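Local coordinates for sugar kinase, pfkB family (Thermotoga maritima, PDB 2AJR), which is a pfkB-family sugar kinase that probably transfers phosphate from ATP to a sugar phosphate such as fructose 1-phosphate, at residues A[203-208]-A[215-220]. Numbering follows the deposited sequence.
Sequences PDLRGN and VDLKTF
Two backbone runs of one irregular loop stay well apart, with Asn-208 CA and Leu-217 CA, the nearest pair, 9.1 Å from each other, so Leu-205, Asn-208 and Leu-217 bridge the gap with side-chain atoms, and no hydrogen bond joins the segments. The touch is made by methyl groups: Leu-205 CD2 meets Leu-217 CD1 at 3.9 Å, the two side chains crossing at about a right angle. Leu-217 is extended to its tip, CD1 anti to CA (chi2 175°), and leads with that methyl, while Leu-205 offers CD2, its other branch. Asn-208 ND2 stands loosely beside Leu-217 CD1 at 4.4 Å; its hydrogen bond goes to the carbonyl oxygen of Ala-210. Both segments belong to the long connection from strand 200-201 to helix 220-233, a surface part of the ribokinase-like fold away from the magnesium site; Tyr-223 of that helix touches both leucines. Residues 203-208 are shaped by a type II turn from Leu-205 to Asn-208, closed by Asn-208 N to Leu-205 O at 3.0 Å, with Gly-207 at positive phi. An Asx turn overlaps its start: Asp-204 OD1 accepts from Arg-206 N at 3.2 Å, the N-H arriving 44° out of the carboxylate plane. The same oxygen, Asp-204 OD1, lies over the face of the Arg-206 guanidinium, 3.2 Å from NH1, an attraction of charges without a directed N-H. At the far end Thr-219 N-caps helix 220-233, while Asp-222 OD2 accepts from the backbone N of Lys-218 and of Thr-219.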
loop_
_atom_site.group_PDB
_atom_site.type_symbol
_atom_site.label_atom_id
_atom_site.label_comp_id
_atom_site.label_asym_id
_atom_site.label_seq_id
_atom_site.Cartn_x
_atom_site.Cartn_y
_atom_site.Cartn_z
ATOM N N PRO A 203 3.934 -27.330 7.685
ATOM C CA PRO A 203 2.711 -26.577 7.833
ATOM C C PRO A 203 2.979 -25.149 8.274
ATOM O O PRO A 203 3.913 -24.898 9.034
ATOM C CB PRO A 203 1.952 -27.329 8.925
ATOM C CG PRO A 203 2.642 -28.602 9.085
ATOM C CD PRO A 203 4.036 -28.408 8.679
ATOM N N ASP A 204 2.161 -24.237 7.766
ATOM C CA ASP A 204 2.204 -22.850 8.144
ATOM C C ASP A 204 1.214 -22.659 9.277
ATOM O O ASP A 204 0.013 -22.679 9.061
ATOM C CB ASP A 204 1.811 -21.976 6.964
ATOM C CG ASP A 204 1.778 -20.502 7.315
ATOM O OD1 ASP A 204 2.247 -20.114 8.424
ATOM O OD2 ASP A 204 1.293 -19.734 6.459
ATOM N N LEU A 205 1.725 -22.459 10.481
ATOM C CA LEU A 205 0.881 -22.403 11.645
ATOM C C LEU A 205 0.624 -20.995 12.115
ATOM O O LEU A 205 -0.131 -20.815 13.067
ATOM C CB LEU A 205 1.495 -23.229 12.757
ATOM C CG LEU A 205 1.603 -24.719 12.447
ATOM C CD1 LEU A 205 2.405 -25.406 13.537
ATOM C CD2 LEU A 205 0.209 -25.356 12.286
ATOM N N ARG A 206 1.195 -20.002 11.433
ATOM C CA ARG A 206 0.993 -18.599 11.792
ATOM C C ARG A 206 -0.475 -18.225 11.909
ATOM O O ARG A 206 -1.245 -18.344 10.949
ATOM C CB ARG A 206 1.660 -17.652 10.773
ATOM C CG ARG A 206 2.934 -16.989 11.295
ATOM C CD ARG A 206 3.843 -16.459 10.163
ATOM N NE ARG A 206 4.632 -17.539 9.547
ATOM C CZ ARG A 206 4.540 -17.961 8.279
ATOM N NH1 ARG A 206 3.685 -17.402 7.406
ATOM N NH2 ARG A 206 5.327 -18.964 7.872
ATOM N N GLY A 207 -0.845 -17.744 13.089
ATOM C CA GLY A 207 -2.200 -17.262 13.359
ATOM C C GLY A 207 -3.256 -18.347 13.441
ATOM O O GLY A 207 -4.445 -18.060 13.289
ATOM N N ASN A 208 -2.830 -19.591 13.678
ATOM C CA ASN A 208 -3.758 -20.718 13.704
ATOM C C ASN A 208 -4.428 -20.897 15.051
ATOM O O ASN A 208 -3.772 -20.915 16.081
ATOM C CB ASN A 208 -3.083 -22.034 13.328
ATOM C CG ASN A 208 -4.080 -23.178 13.246
ATOM O OD1 ASN A 208 -4.920 -23.226 12.347
ATOM N ND2 ASN A 208 -4.026 -24.074 14.208
ATOM N N VAL A 215 -5.719 -32.783 16.215
ATOM C CA VAL A 215 -4.815 -32.306 17.266
ATOM C C VAL A 215 -5.080 -30.841 17.552
ATOM O O VAL A 215 -5.065 -30.011 16.643
ATOM C CB VAL A 215 -3.304 -32.440 16.870
ATOM C CG1 VAL A 215 -2.401 -32.037 18.036
ATOM C CG2 VAL A 215 -2.965 -33.847 16.423
ATOM N N ASP A 216 -5.319 -30.540 18.819
ATOM C CA ASP A 216 -5.417 -29.180 19.323
ATOM C C ASP A 216 -4.027 -28.809 19.854
ATOM O O ASP A 216 -3.540 -29.378 20.835
ATOM C CB ASP A 216 -6.473 -29.125 20.438
ATOM C CG ASP A 216 -6.736 -27.718 20.952
ATOM O OD1 ASP A 216 -6.772 -26.780 20.133
ATOM O OD2 ASP A 216 -6.930 -27.563 22.183
ATOM N N LEU A 217 -3.392 -27.857 19.196
ATOM C CA LEU A 217 -1.995 -27.550 19.430
ATOM C C LEU A 217 -1.813 -26.661 20.651
ATOM O O LEU A 217 -1.873 -25.458 20.541
ATOM C CB LEU A 217 -1.395 -26.874 18.182
ATOM C CG LEU A 217 -1.476 -27.702 16.892
ATOM C CD1 LEU A 217 -0.971 -26.922 15.687
ATOM C CD2 LEU A 217 -0.706 -28.981 17.057
ATOM N N LYS A 218 -1.581 -27.252 21.812
ATOM C CA LYS A 218 -1.377 -26.466 23.034
ATOM C C LYS A 218 -0.143 -26.889 23.831
ATOM O O LYS A 218 0.304 -26.155 24.687
ATOM C CB LYS A 218 -2.636 -26.540 23.913
ATOM C CG LYS A 218 -3.273 -25.172 24.225
ATOM C CD LYS A 218 -4.115 -24.649 23.076
ATOM C CE LYS A 218 -4.319 -23.124 23.140
ATOM N NZ LYS A 218 -4.866 -22.629 24.461
ATOM N N THR A 219 0.418 -28.056 23.540
ATOM C CA THR A 219 1.560 -28.579 24.281
ATOM C C THR A 219 2.607 -29.191 23.339
ATOM O O THR A 219 2.267 -29.691 22.271
ATOM C CB THR A 219 1.102 -29.667 25.277
ATOM O OG1 THR A 219 0.726 -30.855 24.562
ATOM C CG2 THR A 219 -0.068 -29.170 26.114
ATOM N N PHE A 220 3.874 -29.184 23.742
ATOM C CA PHE A 220 4.904 -29.835 22.933
ATOM C C PHE A 220 4.474 -31.212 22.387
ATOM O O PHE A 220 4.736 -31.516 21.221
ATOM C CB PHE A 220 6.194 -29.979 23.719
ATOM C CG PHE A 220 7.340 -30.528 22.912
ATOM C CD1 PHE A 220 7.893 -29.789 21.882
ATOM C CD2 PHE A 220 7.877 -31.779 23.198
ATOM C CE1 PHE A 220 8.967 -30.290 21.133
ATOM C CE2 PHE A 220 8.947 -32.279 22.467
ATOM C CZ PHE A 220 9.496 -31.525 21.432
#